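Local coordinates for GDSL-like Lipase/Acylhydrolase family protein (Neisseria meningitidis, PDB 4K7J) that probably removes O-acetyl groups from peptidoglycan, acting as an esterase of the SGNH hydrolase family, at residues 75-80 with 363-368; 53-58 with 208-213; 67-72 with 359-364; 38-43 with 370-375; 242-247 with 283-288. All coordinates share one frame; numbering follows the deposited sequence. Where two conformers were deposited one is given.

The five contacts sample an alpha/beta fold from its sheet outward. Contacts 2 and 5 lie within the six-stranded sheet, their centres about 14 Å apart; strands 53-60 and 242-246, one from each, are neighbours. Contacts 1 and 3, centred about 9 Å apart, are successive turns of a single packing of helix 68-81 against helix 354-373, which covers one face of that sheet. Contact 4 joins the far end of helix 354-373 to helix 38-47, about 20 Å from the centre of contact 3. Along the chain, contact 4 embraces all the others, and contact 2 closes before contact 5 opens. Early and C-terminal segments thus complete a domain together, illustrating how long-range contacts unite an alpha/beta core.

Contact 1 (75-80 with 363-368); sequences KRLQKT and MLADSL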
# COMPACT_ATOMS: atom_id res chain seq x y z
N LYS A 75 -11.46 -5.49 -4.30
CA LYS A 75 -12.78 -5.86 -4.81
C LYS A 75 -13.43 -6.94 -3.96
O LYS A 75 -14.64 -6.91 -3.70
CB LYS A 75 -12.70 -6.30 -6.27
CG LYS A 75 -12.23 -5.21 -7.23
CD LYS A 75 -13.22 -4.06 -7.32
CE LYS A 75 -12.67 -2.93 -8.19
NZ LYS A 75 -12.17 -3.47 -9.49
N ARG A 76 -12.64 -7.90 -3.52
CA ARG A 76 -13.16 -9.00 -2.74
C ARG A 76 -13.66 -8.53 -1.37
O ARG A 76 -14.81 -8.79 -1.00
CB ARG A 76 -12.09 -10.07 -2.56
CG ARG A 76 -12.42 -11.09 -1.50
CD ARG A 76 -13.35 -12.17 -2.01
NE ARG A 76 -13.33 -13.32 -1.12
CZ ARG A 76 -12.47 -14.33 -1.23
NH1 ARG A 76 -11.54 -14.34 -2.19
NH2 ARG A 76 -12.53 -15.33 -0.37
N LEU A 77 -12.81 -7.84 -0.63
CA LEU A 77 -13.18 -7.41 0.72
C LEU A 77 -14.25 -6.31 0.75
O LEU A 77 -14.96 -6.15 1.75
CB LEU A 77 -11.95 -6.99 1.53
CG LEU A 77 -10.82 -8.01 1.64
CD1 LEU A 77 -9.73 -7.45 2.53
CD2 LEU A 77 -11.30 -9.38 2.17
N GLN A 78 -14.36 -5.54 -0.34
CA GLN A 78 -15.41 -4.52 -0.44
C GLN A 78 -16.80 -5.15 -0.65
O GLN A 78 -17.80 -4.65 -0.14
CB GLN A 78 -15.08 -3.47 -1.53
CG GLN A 78 -14.13 -2.37 -1.00
CD GLN A 78 -13.75 -1.31 -2.02
OE1 GLN A 78 -13.86 -1.51 -3.22
NE2 GLN A 78 -13.28 -0.17 -1.54
N LYS A 79 -16.84 -6.25 -1.39
CA LYS A 79 -18.08 -7.01 -1.54
C LYS A 79 -18.50 -7.64 -0.21
O LYS A 79 -19.66 -7.63 0.16
CB LYS A 79 -17.90 -8.10 -2.61
CG LYS A 79 -17.96 -7.56 -4.03
CD LYS A 79 -19.36 -7.00 -4.31
CE LYS A 79 -19.52 -6.56 -5.77
NZ LYS A 79 -19.00 -5.18 -6.02
N THR A 80 -17.52 -8.15 0.52
CA THR A 80 -17.77 -8.81 1.78
C THR A 80 -18.19 -7.84 2.89
O THR A 80 -19.10 -8.14 3.66
CB THR A 80 -16.51 -9.58 2.24
OG1 THR A 80 -16.16 -10.57 1.26
CG2 THR A 80 -16.74 -10.26 3.59
N MET A 363 -6.51 -15.57 -2.29
CA MET A 363 -6.11 -16.45 -1.20
C MET A 363 -5.89 -15.68 0.10
O MET A 363 -6.30 -16.13 1.18
CB MET A 363 -4.86 -17.26 -1.57
CG MET A 363 -5.11 -18.26 -2.68
SD MET A 363 -3.75 -19.43 -2.90
CE MET A 363 -2.70 -18.62 -4.07
N LEU A 364 -5.26 -14.51 0.01
CA LEU A 364 -5.08 -13.65 1.18
C LEU A 364 -6.42 -13.20 1.72
O LEU A 364 -6.63 -13.18 2.94
CB LEU A 364 -4.22 -12.43 0.84
CG LEU A 364 -4.07 -11.40 1.96
CD1 LEU A 364 -3.56 -12.06 3.25
CD2 LEU A 364 -3.14 -10.26 1.51
N ALA A 365 -7.32 -12.82 0.82
CA ALA A 365 -8.65 -12.37 1.23
C ALA A 365 -9.37 -13.51 1.94
O ALA A 365 -10.00 -13.30 3.00
CB ALA A 365 -9.43 -11.91 0.02
N ASP A 366 -9.26 -14.71 1.37
CA ASP A 366 -9.74 -15.94 2.00
C ASP A 366 -9.23 -16.07 3.42
O ASP A 366 -10.01 -16.26 4.35
CB ASP A 366 -9.26 -17.18 1.23
CG ASP A 366 -10.01 -17.40 -0.07
OD1 ASP A 366 -11.12 -16.86 -0.21
OD2 ASP A 366 -9.48 -18.13 -0.94
N SER A 367 -7.91 -15.98 3.58
CA SER A 367 -7.27 -16.10 4.88
C SER A 367 -7.78 -15.08 5.91
O SER A 367 -7.97 -15.40 7.08
CB SER A 367 -5.74 -15.99 4.74
OG SER A 367 -5.22 -16.96 3.82
N LEU A 368 -8.04 -13.85 5.46
CA LEU A 368 -8.45 -12.79 6.38
C LEU A 368 -9.91 -12.96 6.79
O LEU A 368 -10.26 -12.75 7.95
CB LEU A 368 -8.23 -11.41 5.76
CG LEU A 368 -6.77 -11.01 5.52
CD1 LEU A 368 -6.68 -9.76 4.67
CD2 LEU A 368 -6.06 -10.82 6.84
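Asp-366 OD1 lies at the edge of the Arg-76 guanidinium, near its plane, and makes a salt bridge with NH2. The modelled 2.1 Å between NH2 of Arg-76 and OD1 of Asp-366 is too short to be taken literally, and since the arginine was built in two conformers the exact separation is doubtful. In the conformer given, the guanidinium and carboxylate planes are turned 65° apart, a value that shares this doubt. Arg-76 gets there by setting CG anti to the backbone N (chi1 166°) and then bending at chi2, which lays the chain over Ala-365. Its CG rests 3.5 Å from CB of Ala-365, and that methyl also covers one face of the guanidinium, offset toward its rim. From the next position on the helix, Leu-77 brings CD2 to 3.8 Å from CB of Ala-365, while its CD1 reaches CD1 of Leu-368 more loosely, at 4.4 Å. One alanine methyl thus takes both an aliphatic branch and a charged chain. This is helix-helix packing between 68-81 and 354-373, which lie on one face of the central sheet of the SGNH-type alpha/beta fold; the segment axes are 10.0 Å apart and inclined at 35°. On the sheet side, Leu-77 continues to Ile-56 of strand 53-60, while Leu-368 touches Leu-28 of strand 28-30 and Leu-364 leans on Trp-324 of strand 322-325.

Contact 2 (53-58 with 208-213); sequences TFRILQ and GITVSA
Ile-56 can be followed outward across strand 208-213. Its CB starts 3.4 Å from the carbonyl O of Thr-210 and lies beside CG2 of Val-211, the two side chains pointing the same way. CG1, anti to the carbonyl carbon of its own residue (chi1 -66°), skirts the same Thr-210 oxygen, and the terminal CD1 settles 4.0 Å from CG2 of Ile-209. That tip also meets Leu-77 of helix 68-81. Beneath it the backbones run parallel in register. Phe-54 N donates to Gly-208 O at 2.7 Å, and Thr-210 N returns a bond to Phe-54 O; Ile-56 and Gln-58 repeat the pattern by donating to Thr-210 O and Ser-212 O. In the alpha/beta sheet of this SGNH hydrolase, strand 208-215 is an outermost strand and 53-60 its inner neighbour, hydrogen-bonded on its other side to strand 242-246. Strand 53-60 leads straight into the Gly-Asp-Ser sequence, which in relatives carries the nucleophilic serine. The face bearing Arg-55, Leu-57, Thr-210 and Ser-212 is more polar. There a water donates to Thr-210 OG1 at 2.7 Å and to Ile-56 O at 2.8 Å, and also bonds Ser-212 OG, which has a further partner in the backbone N of Trp-88. CG of Arg-55 runs alongside OG1 of Thr-210 before its head group reaches Glu-203. Leu-57 lays CD1 3.7 Å from CB of Ser-212.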
# COMPACT_ATOMS: atom_id res chain seq x y z
N THR A 53 -15.29 3.59 8.62
CA THR A 53 -14.44 3.17 7.51
C THR A 53 -13.26 2.37 8.04
O THR A 53 -12.48 2.86 8.86
CB THR A 53 -13.90 4.37 6.71
OG1 THR A 53 -14.99 5.03 6.05
CG2 THR A 53 -12.90 3.89 5.64
N PHE A 54 -13.12 1.13 7.57
CA PHE A 54 -11.99 0.32 7.96
C PHE A 54 -10.93 0.43 6.86
O PHE A 54 -11.16 0.02 5.72
CB PHE A 54 -12.39 -1.14 8.18
CG PHE A 54 -11.30 -1.99 8.75
CD1 PHE A 54 -10.36 -2.60 7.91
CD2 PHE A 54 -11.19 -2.20 10.12
CE1 PHE A 54 -9.35 -3.39 8.43
CE2 PHE A 54 -10.18 -2.99 10.65
CZ PHE A 54 -9.25 -3.58 9.80
N ARG A 55 -9.77 0.96 7.23
CA ARG A 55 -8.76 1.35 6.25
C ARG A 55 -7.58 0.38 6.23
O ARG A 55 -6.83 0.28 7.21
CB ARG A 55 -8.26 2.77 6.52
CG ARG A 55 -9.32 3.85 6.37
CD ARG A 55 -8.83 5.21 6.84
NE ARG A 55 -9.93 6.17 6.91
CZ ARG A 55 -10.65 6.41 8.00
NH1 ARG A 55 -10.38 5.77 9.13
NH2 ARG A 55 -11.63 7.30 7.96
N ILE A 56 -7.44 -0.33 5.12
CA ILE A 56 -6.33 -1.26 4.90
C ILE A 56 -5.31 -0.56 4.02
O ILE A 56 -5.65 -0.06 2.94
CB ILE A 56 -6.83 -2.55 4.19
CG1 ILE A 56 -7.77 -3.34 5.09
CG2 ILE A 56 -5.65 -3.44 3.76
CD1 ILE A 56 -8.44 -4.53 4.37
N LEU A 57 -4.05 -0.52 4.47
CA LEU A 57 -2.98 0.17 3.73
C LEU A 57 -1.82 -0.78 3.40
O LEU A 57 -1.11 -1.23 4.28
CB LEU A 57 -2.45 1.34 4.56
CG LEU A 57 -1.24 2.11 4.03
CD1 LEU A 57 -1.56 2.70 2.66
CD2 LEU A 57 -0.81 3.21 5.03
N GLN A 58 -1.62 -1.05 2.11
CA GLN A 58 -0.53 -1.93 1.72
C GLN A 58 0.66 -1.14 1.16
O GLN A 58 0.54 -0.43 0.15
CB GLN A 58 -0.99 -2.98 0.70
CG GLN A 58 0.15 -3.92 0.30
CD GLN A 58 -0.33 -5.22 -0.29
OE1 GLN A 58 -1.33 -5.79 0.17
NE2 GLN A 58 0.36 -5.71 -1.31
N GLY A 208 -17.27 1.58 5.19
CA GLY A 208 -16.93 0.32 4.54
C GLY A 208 -15.43 0.09 4.56
O GLY A 208 -14.74 0.63 5.41
N ILE A 209 -14.93 -0.71 3.63
CA ILE A 209 -13.49 -1.01 3.56
C ILE A 209 -12.83 -0.13 2.50
O ILE A 209 -13.43 0.12 1.45
CB ILE A 209 -13.26 -2.47 3.10
CG1 ILE A 209 -14.04 -3.45 3.98
CG2 ILE A 209 -11.77 -2.80 3.05
CD1 ILE A 209 -13.69 -3.36 5.45
N THR A 210 -11.61 0.33 2.74
CA THR A 210 -10.79 0.83 1.64
C THR A 210 -9.50 0.04 1.62
O THR A 210 -9.04 -0.42 2.67
CB THR A 210 -10.45 2.34 1.73
OG1 THR A 210 -9.73 2.60 2.94
CG2 THR A 210 -11.73 3.19 1.70
N VAL A 211 -8.94 -0.13 0.44
CA VAL A 211 -7.62 -0.73 0.29
C VAL A 211 -6.73 0.22 -0.51
O VAL A 211 -6.99 0.50 -1.67
CB VAL A 211 -7.69 -2.10 -0.39
CG1 VAL A 211 -6.28 -2.64 -0.61
CG2 VAL A 211 -8.52 -3.09 0.45
N SER A 212 -5.70 0.74 0.15
CA SER A 212 -4.81 1.71 -0.46
C SER A 212 -3.48 1.04 -0.79
O SER A 212 -2.96 0.28 0.03
CB SER A 212 -4.57 2.89 0.50
OG SER A 212 -5.76 3.63 0.73
N ALA A 213 -2.93 1.31 -1.97
CA ALA A 213 -1.68 0.69 -2.39
C ALA A 213 -0.56 1.71 -2.45
O ALA A 213 -0.63 2.66 -3.23
CB ALA A 213 -1.86 0.04 -3.77
O HOH W 1 -7.07 2.39 2.95

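Contact 3 (67-72 with 359-364); sequences DFFTDS and RAAEML
Phe-69 and Ala-361 mark the closest backbone approach of two helices, 68-81 and 354-373, that flank the sheet of this alpha/beta fold, their segment axes 8.0 Å apart and crossing at -40°. The main interaction is CH-pi: CB of Ala-361 stands 3.8 Å above the ring centroid of Phe-69, only 7° off the normal. Apolar contacts frame that ring. CB of Ala-360 comes to its edge at CE2, and Leu-364 CD2 approaches the edge near CZ at 3.8 Å. CG of Phe-69 lies anti to the backbone N (chi1 -176°), which carries the ring across to the alanines; the ring also meets that of Trp-326. Packing is tight at the backbone, with Phe-69 O just 3.1 Å from the Ala-361 methyl. Polar contacts collect around Ser-72, which is hydrogen-bonded to Arg-358 O. A water bridges the helices here, 2.8 Å from Ser-72 OG and donating to OE2 of Glu-362.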
# COMPACT_ATOMS: atom_id res chain seq x y z
N ASP A 67 -0.81 -2.68 -8.63
CA ASP A 67 -2.21 -2.68 -8.18
C ASP A 67 -3.01 -3.93 -8.58
O ASP A 67 -4.18 -4.00 -8.28
CB ASP A 67 -2.96 -1.40 -8.60
CG ASP A 67 -4.04 -1.00 -7.58
OD1 ASP A 67 -3.92 -1.40 -6.40
OD2 ASP A 67 -4.99 -0.28 -7.96
N PHE A 68 -2.39 -4.91 -9.24
CA PHE A 68 -3.16 -6.13 -9.57
C PHE A 68 -3.48 -6.98 -8.33
O PHE A 68 -4.53 -7.61 -8.25
CB PHE A 68 -2.46 -6.97 -10.65
CG PHE A 68 -2.53 -6.36 -12.02
CD1 PHE A 68 -3.72 -6.36 -12.73
CD2 PHE A 68 -1.41 -5.78 -12.59
CE1 PHE A 68 -3.79 -5.79 -13.99
CE2 PHE A 68 -1.48 -5.20 -13.85
CZ PHE A 68 -2.67 -5.22 -14.55
N PHE A 69 -2.57 -6.98 -7.37
CA PHE A 69 -2.75 -7.74 -6.13
C PHE A 69 -3.71 -6.97 -5.23
O PHE A 69 -4.73 -7.50 -4.79
CB PHE A 69 -1.40 -7.93 -5.43
CG PHE A 69 -1.44 -8.77 -4.18
CD1 PHE A 69 -1.78 -8.21 -2.96
CD2 PHE A 69 -1.09 -10.11 -4.21
CE1 PHE A 69 -1.79 -8.98 -1.80
CE2 PHE A 69 -1.10 -10.88 -3.06
CZ PHE A 69 -1.45 -10.32 -1.86
N THR A 70 -3.39 -5.71 -4.97
CA THR A 70 -4.21 -4.91 -4.05
C THR A 70 -5.63 -4.63 -4.58
O THR A 70 -6.57 -4.50 -3.80
CB THR A 70 -3.49 -3.60 -3.69
OG1 THR A 70 -2.85 -3.09 -4.86
CG2 THR A 70 -2.42 -3.87 -2.64
N ASP A 71 -5.81 -4.56 -5.90
CA ASP A 71 -7.14 -4.31 -6.42
C ASP A 71 -8.03 -5.54 -6.30
O ASP A 71 -9.25 -5.42 -6.15
CB ASP A 71 -7.11 -3.83 -7.87
CG ASP A 71 -8.48 -3.43 -8.38
OD1 ASP A 71 -9.12 -2.55 -7.74
OD2 ASP A 71 -8.93 -4.00 -9.39
N SER A 72 -7.42 -6.72 -6.35
CA SER A 72 -8.18 -7.95 -6.19
C SER A 72 -8.63 -8.06 -4.74
O SER A 72 -9.79 -8.37 -4.46
CB SER A 72 -7.36 -9.16 -6.62
OG SER A 72 -7.94 -10.36 -6.14
N ARG A 359 -4.99 -14.11 -8.22
CA ARG A 359 -5.11 -15.41 -7.55
C ARG A 359 -4.51 -15.36 -6.15
O ARG A 359 -5.12 -15.79 -5.17
CB ARG A 359 -4.43 -16.50 -8.38
CG ARG A 359 -4.43 -17.90 -7.76
CD ARG A 359 -3.59 -18.89 -8.59
NE ARG A 359 -3.72 -20.28 -8.13
CZ ARG A 359 -3.10 -21.33 -8.67
NH1 ARG A 359 -2.28 -21.18 -9.71
NH2 ARG A 359 -3.30 -22.54 -8.17
N ALA A 360 -3.29 -14.83 -6.06
CA ALA A 360 -2.61 -14.74 -4.78
C ALA A 360 -3.42 -13.89 -3.80
O ALA A 360 -3.54 -14.24 -2.63
CB ALA A 360 -1.20 -14.15 -4.96
N ALA A 361 -4.00 -12.80 -4.28
CA ALA A 361 -4.74 -11.89 -3.39
C ALA A 361 -6.07 -12.49 -2.91
O ALA A 361 -6.50 -12.23 -1.78
CB ALA A 361 -4.97 -10.55 -4.06
N GLU A 362 -6.71 -13.28 -3.77
CA GLU A 362 -7.95 -13.95 -3.39
C GLU A 362 -7.68 -14.94 -2.26
O GLU A 362 -8.50 -15.11 -1.36
CB GLU A 362 -8.59 -14.64 -4.61
CG GLU A 362 -9.26 -13.67 -5.59
CD GLU A 362 -9.93 -14.38 -6.76
OE1 GLU A 362 -10.02 -15.62 -6.75
OE2 GLU A 362 -10.37 -13.69 -7.71
N MET A 363 -6.51 -15.57 -2.29
CA MET A 363 -6.11 -16.45 -1.20
C MET A 363 -5.89 -15.68 0.10
O MET A 363 -6.30 -16.13 1.18
CB MET A 363 -4.86 -17.26 -1.57
CG MET A 363 -5.11 -18.26 -2.68
SD MET A 363 -3.75 -19.43 -2.90
CE MET A 363 -2.70 -18.62 -4.07
N LEU A 364 -5.26 -14.51 0.01
CA LEU A 364 -5.08 -13.65 1.18
C LEU A 364 -6.42 -13.20 1.72
O LEU A 364 -6.63 -13.18 2.94
CB LEU A 364 -4.22 -12.43 0.84
CG LEU A 364 -4.07 -11.40 1.96
CD1 LEU A 364 -3.56 -12.06 3.25
CD2 LEU A 364 -3.14 -10.26 1.51
O HOH W 2 -10.46 -10.96 -7.17

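Contact 4 (38-43 with 370-375); sequences PWMKKL and ELVRSA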
# COMPACT_ATOMS: atom_id res chain seq x y z
N PRO A 38 -8.14 -4.15 19.01
CA PRO A 38 -8.97 -3.01 18.61
C PRO A 38 -9.37 -3.05 17.13
O PRO A 38 -10.51 -2.71 16.82
CB PRO A 38 -8.05 -1.80 18.87
CG PRO A 38 -7.10 -2.27 19.92
CD PRO A 38 -6.89 -3.74 19.67
N TRP A 39 -8.47 -3.45 16.24
CA TRP A 39 -8.81 -3.40 14.81
C TRP A 39 -9.85 -4.44 14.41
O TRP A 39 -10.70 -4.19 13.55
CB TRP A 39 -7.56 -3.48 13.92
CG TRP A 39 -6.82 -4.78 13.98
CD1 TRP A 39 -5.78 -5.10 14.80
CD2 TRP A 39 -7.07 -5.93 13.17
NE1 TRP A 39 -5.36 -6.38 14.55
CE2 TRP A 39 -6.14 -6.92 13.56
CE3 TRP A 39 -7.99 -6.23 12.16
CZ2 TRP A 39 -6.10 -8.17 12.97
CZ3 TRP A 39 -7.95 -7.49 11.58
CH2 TRP A 39 -7.01 -8.44 11.99
N MET A 40 -9.80 -5.61 15.03
CA MET A 40 -10.81 -6.64 14.75
C MET A 40 -12.19 -6.17 15.21
O MET A 40 -13.19 -6.35 14.52
CB MET A 40 -10.43 -7.94 15.45
CG MET A 40 -11.41 -9.09 15.26
SD MET A 40 -11.55 -9.66 13.56
CE MET A 40 -9.90 -10.32 13.26
N LYS A 41 -12.22 -5.57 16.39
CA LYS A 41 -13.46 -5.04 16.95
C LYS A 41 -14.06 -4.00 15.99
O LYS A 41 -15.27 -3.97 15.76
CB LYS A 41 -13.22 -4.45 18.34
CG LYS A 41 -14.47 -4.00 19.07
CD LYS A 41 -14.12 -3.32 20.39
CE LYS A 41 -13.58 -4.33 21.41
NZ LYS A 41 -14.65 -5.26 21.88
N LYS A 42 -13.21 -3.17 15.40
CA LYS A 42 -13.70 -2.20 14.42
C LYS A 42 -14.18 -2.88 13.13
O LYS A 42 -15.21 -2.50 12.58
CB LYS A 42 -12.64 -1.13 14.12
CG LYS A 42 -13.11 -0.08 13.13
CD LYS A 42 -12.08 1.02 12.93
CE LYS A 42 -12.54 1.97 11.83
NZ LYS A 42 -11.58 3.07 11.57
N LEU A 43 -13.46 -3.90 12.66
CA LEU A 43 -13.88 -4.62 11.45
C LEU A 43 -15.24 -5.28 11.63
O LEU A 43 -16.12 -5.14 10.78
CB LEU A 43 -12.85 -5.68 11.03
CG LEU A 43 -12.54 -5.79 9.54
CD1 LEU A 43 -12.11 -7.20 9.20
CD2 LEU A 43 -13.67 -5.34 8.62
N GLU A 370 -11.51 -15.74 6.99
CA GLU A 370 -11.53 -16.88 7.91
C GLU A 370 -11.21 -16.41 9.31
O GLU A 370 -11.82 -16.84 10.28
CB GLU A 370 -10.48 -17.92 7.52
CG GLU A 370 -10.81 -18.76 6.32
CD GLU A 370 -9.80 -19.88 6.11
OE1 GLU A 370 -8.98 -20.10 7.02
OE2 GLU A 370 -9.82 -20.52 5.03
N LEU A 371 -10.22 -15.52 9.39
CA LEU A 371 -9.70 -15.06 10.66
C LEU A 371 -10.79 -14.30 11.39
O LEU A 371 -10.98 -14.45 12.60
CB LEU A 371 -8.47 -14.17 10.46
CG LEU A 371 -7.82 -13.56 11.71
CD1 LEU A 371 -7.31 -14.62 12.67
CD2 LEU A 371 -6.68 -12.62 11.33
N VAL A 372 -11.50 -13.48 10.63
CA VAL A 372 -12.58 -12.67 11.18
C VAL A 372 -13.73 -13.57 11.61
O VAL A 372 -14.28 -13.41 12.71
CB VAL A 372 -13.05 -11.64 10.14
CG1 VAL A 372 -14.43 -11.08 10.48
CG2 VAL A 372 -12.02 -10.54 10.02
N ARG A 373 -14.07 -14.53 10.76
CA ARG A 373 -15.14 -15.47 11.03
C ARG A 373 -14.91 -16.26 12.31
O ARG A 373 -15.85 -16.53 13.05
CB ARG A 373 -15.33 -16.41 9.84
CG ARG A 373 -16.15 -17.66 10.14
CD ARG A 373 -16.64 -18.31 8.86
NE ARG A 373 -15.57 -18.48 7.87
CZ ARG A 373 -15.48 -17.78 6.75
NH1 ARG A 373 -16.38 -16.85 6.46
NH2 ARG A 373 -14.47 -18.00 5.91
N SER A 374 -13.65 -16.59 12.59
CA SER A 374 -13.30 -17.34 13.79
C SER A 374 -13.17 -16.46 15.03
O SER A 374 -12.97 -16.97 16.13
CB SER A 374 -11.99 -18.09 13.58
OG SER A 374 -10.88 -17.21 13.72
N ALA A 375 -13.26 -15.15 14.86
CA ALA A 375 -13.13 -14.24 15.99
C ALA A 375 -14.45 -14.01 16.73
O ALA A 375 -15.54 -14.13 16.15
CB ALA A 375 -12.51 -12.91 15.55
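Met-40 starts with CG anti to its backbone nitrogen (chi1 179°) and then folds at chi2 and chi3, both close to 65°, curling its thioether against Val-372 instead of reaching straight out. The sulfur SD of Met-40 lies 3.7 Å from CG2 of Val-372 and 3.9 Å from CB of Ala-375, while CE lies against CG2 of Val-372 and also reaches CG of Leu-371. Leu-43 comes to the same valine branch at about a right angle: its CD1 is 3.4 Å from CG2 of Val-372, tighter than ordinary carbon contact. The chi1 of Leu-43, -138°, departs from a staggered setting, which may reflect strain. CG2 of Val-372 thus takes both the sulfur of Met-40 and a methyl of Leu-43, from directions about at right angles. Trp-39 offers the edge of its indole, CH2 standing 4.2 Å from CD2 of Leu-371. No hydrogen bond joins the two segments. The contact ties helix 38-47 to the C-terminal end of helix 354-373, close to the last modelled residue. Trp-81 of helix 68-81 packs on both Leu-43 and Val-372, Met-322 of strand 322-325 touches Trp-39 and Leu-371, and Phe-54 of strand 53-60 lies against Trp-39 and Leu-43.

Contact 5 (242-247 with 283-288); sequences LVILSY and LIIGAP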
# COMPACT_ATOMS: atom_id res chain seq x y z
N LEU A 242 -5.34 -1.42 9.34
CA LEU A 242 -4.49 -2.59 9.10
C LEU A 242 -3.39 -2.18 8.13
O LEU A 242 -3.68 -1.69 7.04
CB LEU A 242 -5.32 -3.75 8.52
CG LEU A 242 -4.53 -4.98 8.02
CD1 LEU A 242 -3.76 -5.68 9.15
CD2 LEU A 242 -5.44 -5.97 7.30
N VAL A 243 -2.14 -2.35 8.53
CA VAL A 243 -1.00 -2.02 7.68
C VAL A 243 -0.40 -3.30 7.14
O VAL A 243 0.02 -4.17 7.90
CB VAL A 243 0.08 -1.26 8.46
CG1 VAL A 243 1.33 -1.02 7.58
CG2 VAL A 243 -0.47 0.04 9.01
N ILE A 244 -0.38 -3.43 5.82
CA ILE A 244 0.24 -4.59 5.19
C ILE A 244 1.59 -4.19 4.62
O ILE A 244 1.68 -3.26 3.80
CB ILE A 244 -0.63 -5.16 4.04
CG1 ILE A 244 -2.03 -5.48 4.55
CG2 ILE A 244 0.04 -6.38 3.42
CD1 ILE A 244 -2.96 -6.13 3.51
N LEU A 245 2.63 -4.87 5.08
CA LEU A 245 3.97 -4.65 4.55
C LEU A 245 4.30 -5.79 3.59
O LEU A 245 4.31 -6.97 3.98
CB LEU A 245 4.99 -4.62 5.68
CG LEU A 245 4.79 -3.54 6.75
CD1 LEU A 245 5.72 -3.79 7.93
CD2 LEU A 245 5.00 -2.13 6.18
N SER A 246 4.54 -5.46 2.33
CA SER A 246 4.82 -6.48 1.33
C SER A 246 6.14 -6.20 0.62
O SER A 246 6.17 -5.55 -0.42
CB SER A 246 3.65 -6.59 0.33
OG SER A 246 3.91 -7.56 -0.68
N TYR A 247 7.24 -6.68 1.21
CA TYR A 247 8.56 -6.52 0.63
C TYR A 247 9.24 -7.88 0.65
O TYR A 247 8.63 -8.87 0.98
CB TYR A 247 9.39 -5.51 1.42
CG TYR A 247 8.88 -4.07 1.41
CD1 TYR A 247 9.27 -3.18 0.41
CD2 TYR A 247 8.06 -3.59 2.42
CE1 TYR A 247 8.83 -1.86 0.41
CE2 TYR A 247 7.62 -2.27 2.44
CZ TYR A 247 8.01 -1.41 1.43
OH TYR A 247 7.57 -0.11 1.44
N LEU A 283 0.25 -6.74 9.15
CA LEU A 283 0.42 -8.01 8.45
C LEU A 283 1.68 -7.96 7.61
O LEU A 283 1.84 -7.07 6.77
CB LEU A 283 -0.77 -8.28 7.54
CG LEU A 283 -0.52 -9.45 6.56
CD1 LEU A 283 -0.59 -10.78 7.29
CD2 LEU A 283 -1.46 -9.44 5.37
N ILE A 284 2.58 -8.91 7.83
CA ILE A 284 3.78 -9.03 7.02
C ILE A 284 3.59 -10.12 5.95
O ILE A 284 3.31 -11.28 6.27
CB ILE A 284 5.02 -9.31 7.88
CG1 ILE A 284 5.38 -8.05 8.67
CG2 ILE A 284 6.19 -9.78 7.01
CD1 ILE A 284 6.50 -8.22 9.66
N ILE A 285 3.71 -9.72 4.69
CA ILE A 285 3.62 -10.65 3.58
C ILE A 285 5.00 -11.20 3.25
O ILE A 285 5.85 -10.49 2.71
CB ILE A 285 3.00 -9.98 2.35
CG1 ILE A 285 1.53 -9.66 2.63
CG2 ILE A 285 3.10 -10.91 1.14
CD1 ILE A 285 0.74 -9.29 1.40
N GLY A 286 5.24 -12.46 3.60
CA GLY A 286 6.51 -13.10 3.29
C GLY A 286 6.72 -13.13 1.79
O GLY A 286 5.76 -13.31 1.04
N ALA A 287 7.95 -12.93 1.34
CA ALA A 287 8.24 -12.87 -0.08
C ALA A 287 7.78 -14.15 -0.82
O ALA A 287 7.90 -15.26 -0.28
CB ALA A 287 9.72 -12.63 -0.30
N PRO A 288 7.26 -13.99 -2.05
CA PRO A 288 6.95 -15.15 -2.88
C PRO A 288 8.24 -15.82 -3.33
O PRO A 288 9.30 -15.21 -3.19
CB PRO A 288 6.24 -14.54 -4.10
CG PRO A 288 6.79 -13.14 -4.19
CD PRO A 288 6.97 -12.72 -2.75
O HOH W 3 6.94 -7.95 3.63
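Ile-244 pushes its CG2 branch into the notch between Leu-283 and Ile-285. The methyl lies 3.6 Å from CD1 of Ile-285, which crosses it at a slant, and 3.9 Å from CD2 of Leu-283, whose chain runs alongside in the same direction. CG1 of Ile-285 is anti to the carbonyl carbon (chi1 -68°), bringing its end over Ile-244, while its CG2 fits beside OG of Ser-246. Leu-242 adds a looser contact, its CD1 4.3 Å from CB of Leu-283. On the reverse face, CD1 of Leu-245 meets CG1 of Ile-284 more loosely. Strands 242-246 and 281-286 are parallel neighbours, joined by the helical crossover of a beta-alpha-beta unit within the SGNH-type sheet. Leu-283 N donates to Val-243 O, Leu-245 N to Leu-283 O and Ile-285 N to Leu-245 O, each at 2.9 Å. Past this ladder the strands part, and a water occupies the widening gap, accepting from Tyr-247 N at 2.7 Å and sitting close to both Leu-245 O and Ile-285 O. OH of Tyr-247 is hydrogen-bonded to NE1 of Trp-224. Leu-364 from helix 354-373 sets its two methyls against Leu-283 and Ile-285.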